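Local coordinates for thioredoxin-like protein (Parabacteroides distasonis, PDB 4FO5) that is of undetermined activity but has a thioredoxin-like fold and AhpC/TSA family membership, which point to a possible role in redox chemistry, at residues Phe39-Asp44 and Lys113-Phe118; Met68-Met73 and Ser92-Glu97. All blocks are in the same frame, centred on the assembly; numbering follows the deposited sequence.

Interaction 1 (Phe39-Asp44 and Lys113-Phe118); sequences FWAAYD and KGFKNF
Phe115 pushes its ring into the bend of Phe39-Asp44, with the carbonyl carbon of Trp40 lying over the centre of one face. In this thioredoxin fold, strand 34-40 runs out into the turn that leads to helix 45-58, the place where redox-active relatives carry their CxxC cysteines; Asp44 and Ser47 probably stand at those positions here, and Phe115 lies in the loop that usually bears the cis-proline. Chi1 of -71° swings the Phe115 ring away from its own carbonyl carbon and over the strand end, where its CZ meets Ala41 CB at 3.7 Å. Tyr43 leans in obliquely, its ring plane turned 53° from that of Phe115, and its OH comes within 3.3 Å of Phe115 CZ. Asp44 CB packs at the ring edge, 3.7 Å from Phe115 CD2, and the Asp44 carboxylate plane stands nearly perpendicular to the ring. Cutting Phe115 back to an alanine would probably open a gap above the Trp40 backbone and leave Tyr43 and Asp44 without the ring they share. Farther along, Phe39 CE2 touches Phe118 CE1 edge to edge at 4.0 Å, and Tyr109 meets both rings. At the polar edge, Asp44 N bonds to Ala41 O (2.9 Å), closing a type I turn, and the Asp44 side chain N-caps the helix that follows. At the other end, Phe39 N donates to Lys116 O at 3.0 Å with an N-H...O angle of 162°, while the same oxygen sits in the plane of the Phe39 ring, 3.6 Å from CD2.

Interaction 2 (Met68-Met73 and Ser92-Glu97); sequences MCSISM and STQFHE
Cys69 sets its sulfur obliquely against the ring of Phe95, SG standing 4.7 Å from the ring centroid and 37° off the normal. The thiol gets there because chi1 of -176° puts SG opposite the backbone N, beside the carbonyl carbon. This sulfur-aromatic contact decorates one side of a parallel strand pair, the two strands of a beta-alpha-beta unit in the thioredoxin fold: 66-72 leads through helix 77-87 to 94-96, an edge strand of the sheet. The short strands diverge by 35°, yet the ladder is regular. Ser70 N reaches Thr93 O at 2.9 Å, and Ser70 O accepts from Phe95 N at 2.8 Å almost in line with its C=O bond. Phe95 O then takes Ser72 N at 2.8 Å, from a donor tilted out of the carbonyl plane, and Ile71 CA adds a CA-H...O contact to the same oxygen at 3.3 Å. Glu97 N closes the run on Ser72 O at 3.1 Å.

Ile71 shares the Phe95 side; its CG2 and the selenium of selenomethionine Met73 both touch Glu97 CB, while the rest of Glu97, a poorly ordered residue, turns off from the pair. The other face carries Ser70, Gln94, Ser72 and His96, and looks toward helices 45-58 and 77-87. There Asn51 ND2 bonds to Gln94 OE1, and His96 NE2 bonds to Asp74 O while its ring meets Phe80. At the start of the pair, selenomethionine Met68 crosses Thr93 at about a right angle, its CG meeting Thr93 CB, and a water donates to Met68 O at 2.7 Å. On the face with Ser70, the Gln94 side chain folds back, its NE2 donating at 3.2 Å to Thr93 OG1, a hydroxyl that also hydrogen-bonds to Asp90 O.

The two contacts belong to one sheet and sit on neighbouring strands: Trp40 O probably accepts from Met73 N at 2.9 Å, and Trp40 N probably donates to Ile71 O at 3.2 Å. The chain between the two segments of interaction 1 contains all of interaction 2. Interaction 2 is the buried one, joining edge strand 94-96 to strand 66-72 through repeated parallel backbone bonds. Interaction 1 is partly buried, at the strand end beside the turn where relatives keep their active site; a single backbone bond crosses it, and aromatic packing does most of the work. Met73 bridges both, meeting Phe39 and Phe115 as well as Glu97.

Interaction 1 (Phe39-Asp44 and Lys113-Phe118)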
ATOM      1  N   PHE A  39       1.681   3.843   0.491  1.00 26.90           N
ATOM      2  CA  PHE A  39       1.283   5.189   0.899  1.00 26.56           C
ATOM      3  C   PHE A  39       1.870   6.169  -0.056  1.00 31.37           C
ATOM      4  O   PHE A  39       3.051   6.076  -0.398  1.00 30.90           O
ATOM      5  CB  PHE A  39       1.738   5.496   2.339  1.00 29.32           C
ATOM      6  CG  PHE A  39       1.066   4.608   3.357  1.00 29.72           C
ATOM      7  CD1 PHE A  39      -0.205   4.907   3.829  1.00 31.48           C
ATOM      8  CD2 PHE A  39       1.666   3.425   3.776  1.00 30.50           C
ATOM      9  CE1 PHE A  39      -0.833   4.081   4.771  1.00 33.52           C
ATOM     10  CE2 PHE A  39       1.048   2.609   4.725  1.00 33.00           C
ATOM     11  CZ  PHE A  39      -0.200   2.937   5.208  1.00 32.39           C
ATOM     12  N   TRP A  40       1.055   7.128  -0.485  1.00 29.86           N
ATOM     13  CA  TRP A  40       1.462   8.170  -1.412  1.00 31.25           C
ATOM     14  C   TRP A  40       0.560   9.392  -1.240  1.00 36.93           C
ATOM     15  O   TRP A  40      -0.431   9.333  -0.520  1.00 36.23           O
ATOM     16  CB  TRP A  40       1.398   7.649  -2.877  1.00 29.01           C
ATOM     17  CG  TRP A  40      -0.006   7.409  -3.347  1.00 29.34           C
ATOM     18  CD1 TRP A  40      -0.828   6.392  -2.974  1.00 30.70           C
ATOM     19  CD2 TRP A  40      -0.782   8.259  -4.204  1.00 30.73           C
ATOM     20  NE1 TRP A  40      -2.056   6.530  -3.571  1.00 30.78           N
ATOM     21  CE2 TRP A  40      -2.063   7.678  -4.321  1.00 33.48           C
ATOM     22  CE3 TRP A  40      -0.519   9.461  -4.880  1.00 33.76           C
ATOM     23  CZ2 TRP A  40      -3.085   8.256  -5.090  1.00 34.27           C
ATOM     24  CZ3 TRP A  40      -1.538  10.037  -5.636  1.00 36.27           C
ATOM     25  CH2 TRP A  40      -2.795   9.428  -5.747  1.00 36.31           C
ATOM     26  N   ALA A  41       0.899  10.483  -1.922  1.00 34.78           N
ATOM     27  CA  ALA A  41       0.106  11.712  -1.972  1.00 37.51           C
ATOM     28  C   ALA A  41       0.479  12.467  -3.231  1.00 43.33           C
ATOM     29  O   ALA A  41       1.642  12.423  -3.635  1.00 41.90           O
ATOM     30  CB  ALA A  41       0.348  12.574  -0.741  1.00 40.43           C
ATOM     31  N   ALA A  42      -0.500  13.144  -3.861  1.00 43.38           N
ATOM     32  CA  ALA A  42      -0.272  13.949  -5.066  1.00 46.18           C
ATOM     33  C   ALA A  42       0.800  15.031  -4.818  1.00 51.97           C
ATOM     34  O   ALA A  42       1.560  15.337  -5.734  1.00 53.82           O
ATOM     35  CB  ALA A  42      -1.574  14.589  -5.527  1.00 49.14           C
ATOM     36  N   TYR A  43       0.911  15.544  -3.560  1.00 47.97           N
ATOM     37  CA  TYR A  43       1.908  16.555  -3.171  1.00 49.29           C
ATOM     38  C   TYR A  43       3.351  15.971  -3.069  1.00 52.84           C
ATOM     39  O   TYR A  43       4.292  16.733  -2.865  1.00 54.88           O
ATOM     40  CB  TYR A  43       1.514  17.280  -1.863  1.00 50.50           C
ATOM     41  CG  TYR A  43       1.500  16.433  -0.605  1.00 48.02           C
ATOM     42  CD1 TYR A  43       2.688  16.059   0.021  1.00 48.37           C
ATOM     43  CD2 TYR A  43       0.302  16.122   0.035  1.00 48.27           C
ATOM     44  CE1 TYR A  43       2.683  15.341   1.217  1.00 47.98           C
ATOM     45  CE2 TYR A  43       0.284  15.401   1.229  1.00 47.32           C
ATOM     46  CZ  TYR A  43       1.478  15.001   1.812  1.00 53.75           C
ATOM     47  OH  TYR A  43       1.470  14.272   2.982  1.00 53.69           O
ATOM     48  N   ASP A  44       3.521  14.638  -3.166  1.00 46.77           N
ATOM     49  CA  ASP A  44       4.851  14.010  -3.158  1.00 45.30           C
ATOM     50  C   ASP A  44       5.003  13.325  -4.501  1.00 46.92           C
ATOM     51  O   ASP A  44       4.466  12.232  -4.728  1.00 43.45           O
ATOM     52  CB  ASP A  44       5.046  13.052  -1.973  1.00 45.27           C
ATOM     53  CG  ASP A  44       6.468  12.529  -1.827  1.00 58.81           C
ATOM     54  OD1 ASP A  44       6.878  11.674  -2.644  1.00 57.63           O
ATOM     55  OD2 ASP A  44       7.151  12.932  -0.868  1.00 70.97           O
ATOM     56  N   LYS A 113       8.551   9.934   8.341  1.00 51.75           N
ATOM     57  CA  LYS A 113       9.860   9.501   7.860  1.00 52.43           C
ATOM     58  C   LYS A 113       9.833   9.329   6.326  1.00 55.84           C
ATOM     59  O   LYS A 113      10.880   9.107   5.710  1.00 57.42           O
ATOM     60  CB  LYS A 113      10.299   8.205   8.565  1.00 53.40           C
ATOM     61  CG  LYS A 113      10.851   8.454   9.966  1.00 71.25           C
ATOM     62  CD  LYS A 113      11.583   7.237  10.500  1.00 82.58           C
ATOM     63  CE  LYS A 113      12.020   7.420  11.933  1.00 98.42           C
ATOM     64  NZ  LYS A 113      12.381   6.124  12.569  1.00107.21           N
ATOM     65  N   GLY A 114       8.650   9.490   5.736  1.00 48.83           N
ATOM     66  CA  GLY A 114       8.443   9.415   4.295  1.00 46.94           C
ATOM     67  C   GLY A 114       7.446   8.358   3.868  1.00 47.12           C
ATOM     68  O   GLY A 114       7.174   7.403   4.606  1.00 45.34           O
ATOM     69  N   PHE A 115       6.890   8.531   2.661  1.00 42.16           N
ATOM     70  CA  PHE A 115       5.952   7.596   2.060  1.00 39.61           C
ATOM     71  C   PHE A 115       6.686   6.312   1.739  1.00 44.31           C
ATOM     72  O   PHE A 115       7.809   6.340   1.245  1.00 47.64           O
ATOM     73  CB  PHE A 115       5.291   8.208   0.833  1.00 40.89           C
ATOM     74  CG  PHE A 115       4.328   9.291   1.234  1.00 43.95           C
ATOM     75  CD1 PHE A 115       3.269   9.021   2.091  1.00 47.63           C
ATOM     76  CD2 PHE A 115       4.494  10.588   0.780  1.00 48.13           C
ATOM     77  CE1 PHE A 115       2.376  10.027   2.465  1.00 50.74           C
ATOM     78  CE2 PHE A 115       3.597  11.590   1.146  1.00 53.38           C
ATOM     79  CZ  PHE A 115       2.547  11.304   1.989  1.00 51.26           C
ATOM     80  N   LYS A 116       6.070   5.201   2.091  1.00 37.17           N
ATOM     81  CA  LYS A 116       6.656   3.881   2.047  1.00 36.26           C
ATOM     82  C   LYS A 116       5.624   2.867   1.551  1.00 36.36           C
ATOM     83  O   LYS A 116       4.432   3.175   1.498  1.00 34.34           O
ATOM     84  CB  LYS A 116       7.061   3.577   3.520  1.00 41.08           C
ATOM     85  CG  LYS A 116       8.037   2.437   3.780  1.00 66.40           C
ATOM     86  CD  LYS A 116       8.682   2.583   5.163  1.00 77.51           C
ATOM     87  CE  LYS A 116       9.523   1.394   5.567  1.00 83.27           C
ATOM     88  NZ  LYS A 116       9.863   1.419   7.018  1.00 85.89           N
ATOM     89  N   ASN A 117       6.087   1.671   1.176  1.00 31.13           N
ATOM     90  CA  ASN A 117       5.245   0.547   0.813  1.00 29.22           C
ATOM     91  C   ASN A 117       5.693  -0.677   1.626  1.00 32.62           C
ATOM     92  O   ASN A 117       6.818  -0.722   2.142  1.00 32.86           O
ATOM     93  CB  ASN A 117       5.212   0.268  -0.698  1.00 31.15           C
ATOM     94  CG  ASN A 117       6.407  -0.431  -1.309  1.00 45.42           C
ATOM     95  OD1 ASN A 117       6.981  -1.397  -0.773  1.00 36.17           O
ATOM     96  ND2 ASN A 117       6.721  -0.037  -2.524  1.00 40.81           N
ATOM     97  N   PHE A 118       4.796  -1.633   1.772  1.00 27.75           N
ATOM     98  CA  PHE A 118       5.039  -2.845   2.539  1.00 26.69           C
ATOM     99  C   PHE A 118       4.401  -4.024   1.849  1.00 30.43           C
ATOM    100  O   PHE A 118       3.247  -3.950   1.435  1.00 30.70           O
ATOM    101  CB  PHE A 118       4.442  -2.716   3.970  1.00 27.59           C
ATOM    102  CG  PHE A 118       4.878  -1.501   4.750  1.00 29.42           C
ATOM    103  CD1 PHE A 118       4.192  -0.295   4.633  1.00 31.52           C
ATOM    104  CD2 PHE A 118       6.005  -1.543   5.556  1.00 32.86           C
ATOM    105  CE1 PHE A 118       4.623   0.840   5.307  1.00 33.15           C
ATOM    106  CE2 PHE A 118       6.412  -0.412   6.268  1.00 37.39           C
ATOM    107  CZ  PHE A 118       5.704   0.766   6.156  1.00 34.47           C
TER

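Interaction 2 (Met68-Met73 and Ser92-Glu97)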
HETATM    1  N   MSE A  68      -3.425  -5.068  -4.233  1.00 32.69           N
HETATM    2  CA  MSE A  68      -2.797  -3.787  -4.018  1.00 32.40           C
HETATM    3  C   MSE A  68      -3.729  -2.930  -3.185  1.00 33.39           C
HETATM    4  O   MSE A  68      -4.899  -2.792  -3.514  1.00 33.02           O
HETATM    5  CB  MSE A  68      -2.491  -3.119  -5.348  1.00 35.97           C
HETATM    6  CG  MSE A  68      -2.243  -1.645  -5.207  1.00 44.36           C
HETATM    7 SE   MSE A  68      -0.643  -1.207  -6.095  0.75 52.65          SE
HETATM    8  CE  MSE A  68       0.330  -0.439  -4.687  1.00 49.03           C
ATOM      9  N   CYS A  69      -3.188  -2.309  -2.167  1.00 29.56           N
ATOM     10  CA  CYS A  69      -3.890  -1.385  -1.307  1.00 30.31           C
ATOM     11  C   CYS A  69      -3.093  -0.082  -1.272  1.00 32.27           C
ATOM     12  O   CYS A  69      -2.138   0.028  -0.514  1.00 31.47           O
ATOM     13  CB  CYS A  69      -4.066  -1.978   0.081  1.00 31.55           C
ATOM     14  SG  CYS A  69      -5.027  -0.925   1.184  1.00 38.00           S
ATOM     15  N   SER A  70      -3.445   0.870  -2.143  1.00 28.50           N
ATOM     16  CA  SER A  70      -2.765   2.169  -2.258  0.50 28.28           C
ATOM     17  C   SER A  70      -3.549   3.199  -1.508  1.00 33.36           C
ATOM     18  O   SER A  70      -4.710   3.413  -1.829  1.00 36.14           O
ATOM     19  CB  SER A  70      -2.649   2.603  -3.716  0.50 32.11           C
ATOM     20  OG  SER A  70      -1.711   1.858  -4.460  0.50 38.78           O
ATOM     21  N   ILE A  71      -2.958   3.836  -0.508  1.00 28.45           N
ATOM     22  CA  ILE A  71      -3.703   4.824   0.270  1.00 27.82           C
ATOM     23  C   ILE A  71      -3.132   6.215   0.061  1.00 32.12           C
ATOM     24  O   ILE A  71      -1.976   6.445   0.392  1.00 31.66           O
ATOM     25  CB  ILE A  71      -3.709   4.451   1.770  1.00 30.66           C
ATOM     26  CG1 ILE A  71      -4.197   3.002   1.984  1.00 29.36           C
ATOM     27  CG2 ILE A  71      -4.554   5.475   2.560  1.00 32.04           C
ATOM     28  CD1 ILE A  71      -4.053   2.440   3.438  1.00 35.21           C
ATOM     29  N   SER A  72      -3.946   7.136  -0.495  1.00 30.43           N
ATOM     30  CA  SER A  72      -3.567   8.531  -0.695  1.00 31.73           C
ATOM     31  C   SER A  72      -3.748   9.278   0.611  1.00 39.15           C
ATOM     32  O   SER A  72      -4.789   9.130   1.281  1.00 39.35           O
ATOM     33  CB  SER A  72      -4.411   9.169  -1.795  1.00 36.03           C
ATOM     34  OG  SER A  72      -4.412  10.585  -1.709  1.00 46.14           O
HETATM   35  N   MSE A  73      -2.747  10.107   0.954  1.00 37.40           N
HETATM   36  CA  MSE A  73      -2.732  10.913   2.175  1.00 39.15           C
HETATM   37  C   MSE A  73      -3.039  12.395   1.876  1.00 48.31           C
HETATM   38  O   MSE A  73      -2.851  13.256   2.740  1.00 50.80           O
HETATM   39  CB  MSE A  73      -1.398  10.743   2.922  1.00 40.82           C
HETATM   40  CG  MSE A  73      -1.180   9.327   3.425  1.00 45.96           C
HETATM   41 SE   MSE A  73      -2.500   8.917   4.806  0.75 55.59          SE
HETATM   42  CE  MSE A  73      -2.472   7.168   4.718  1.00 49.61           C
ATOM     43  N   SER A  92     -10.216  -0.035  -7.991  1.00 39.72           N
ATOM     44  CA  SER A  92     -10.458  -1.002  -6.925  0.50 39.70           C
ATOM     45  C   SER A  92      -9.274  -1.051  -5.923  1.00 41.65           C
ATOM     46  O   SER A  92      -9.467  -1.456  -4.787  1.00 42.36           O
ATOM     47  CB  SER A  92     -10.750  -2.385  -7.504  0.50 44.10           C
ATOM     48  OG  SER A  92      -9.634  -2.930  -8.188  0.50 52.92           O
ATOM     49  N   THR A  93      -8.085  -0.598  -6.333  1.00 37.46           N
ATOM     50  CA  THR A  93      -6.863  -0.612  -5.505  1.00 34.60           C
ATOM     51  C   THR A  93      -6.453   0.766  -4.918  1.00 34.79           C
ATOM     52  O   THR A  93      -5.427   0.870  -4.219  1.00 30.59           O
ATOM     53  CB  THR A  93      -5.725  -1.176  -6.362  1.00 41.72           C
ATOM     54  OG1 THR A  93      -5.377  -0.253  -7.401  1.00 46.25           O
ATOM     55  CG2 THR A  93      -6.056  -2.551  -6.946  1.00 41.45           C
ATOM     56  N   GLN A  94      -7.255   1.813  -5.177  1.00 30.73           N
ATOM     57  CA  GLN A  94      -6.918   3.160  -4.731  1.00 29.81           C
ATOM     58  C   GLN A  94      -7.888   3.615  -3.658  1.00 36.09           C
ATOM     59  O   GLN A  94      -9.100   3.625  -3.863  1.00 34.83           O
ATOM     60  CB  GLN A  94      -6.894   4.123  -5.923  1.00 31.98           C
ATOM     61  CG  GLN A  94      -5.930   3.689  -7.059  1.00 23.49           C
ATOM     62  CD  GLN A  94      -4.489   3.643  -6.629  1.00 37.52           C
ATOM     63  OE1 GLN A  94      -3.964   4.596  -6.065  1.00 30.96           O
ATOM     64  NE2 GLN A  94      -3.799   2.545  -6.927  1.00 33.38           N
ATOM     65  N   PHE A  95      -7.334   3.943  -2.481  1.00 33.66           N
ATOM     66  CA  PHE A  95      -8.100   4.339  -1.297  1.00 34.21           C
ATOM     67  C   PHE A  95      -7.618   5.672  -0.812  1.00 39.18           C
ATOM     68  O   PHE A  95      -6.487   6.070  -1.087  1.00 37.24           O
ATOM     69  CB  PHE A  95      -7.975   3.280  -0.188  1.00 34.17           C
ATOM     70  CG  PHE A  95      -8.400   1.910  -0.644  1.00 34.49           C
ATOM     71  CD1 PHE A  95      -7.507   1.071  -1.306  1.00 34.85           C
ATOM     72  CD2 PHE A  95      -9.695   1.446  -0.402  1.00 37.41           C
ATOM     73  CE1 PHE A  95      -7.911  -0.197  -1.752  1.00 36.10           C
ATOM     74  CE2 PHE A  95     -10.087   0.173  -0.822  1.00 40.07           C
ATOM     75  CZ  PHE A  95      -9.199  -0.630  -1.515  1.00 37.06           C
ATOM     76  N   HIS A  96      -8.484   6.362  -0.110  1.00 38.97           N
ATOM     77  CA  HIS A  96      -8.235   7.706   0.354  1.00 40.88           C
ATOM     78  C   HIS A  96      -8.480   7.864   1.839  1.00 48.44           C
ATOM     79  O   HIS A  96      -9.580   7.607   2.315  1.00 47.92           O
ATOM     80  CB  HIS A  96      -9.141   8.674  -0.424  1.00 43.61           C
ATOM     81  CG  HIS A  96      -8.974  10.098  -0.012  1.00 49.78           C
ATOM     82  ND1 HIS A  96     -10.043  10.844   0.441  1.00 55.02           N
ATOM     83  CD2 HIS A  96      -7.852  10.853   0.050  1.00 51.62           C
ATOM     84  CE1 HIS A  96      -9.547  12.031   0.738  1.00 56.26           C
ATOM     85  NE2 HIS A  96      -8.233  12.078   0.531  1.00 54.90           N
ATOM     86  N   GLU A  97      -7.447   8.314   2.557  1.00 48.81           N
ATOM     87  CA  GLU A  97      -7.533   8.675   3.969  1.00 52.17           C
ATOM     88  C   GLU A  97      -7.645  10.210   3.982  1.00 61.54           C
ATOM     89  O   GLU A  97      -6.666  10.915   3.687  1.00 61.03           O
ATOM     90  CB  GLU A  97      -6.342   8.127   4.792  1.00 52.16           C
ATOM     91  CG  GLU A  97      -6.297   8.594   6.242  1.00 62.67           C
ATOM     92  CD  GLU A  97      -7.396   8.099   7.162  1.00 83.60           C
ATOM     93  OE1 GLU A  97      -8.557   8.540   6.997  1.00 89.26           O
ATOM     94  OE2 GLU A  97      -7.085   7.323   8.093  1.00 77.41           O
TER
HETATM   95  O   HOH W   1      -7.413  -3.837  -3.267  1.00 61.01           O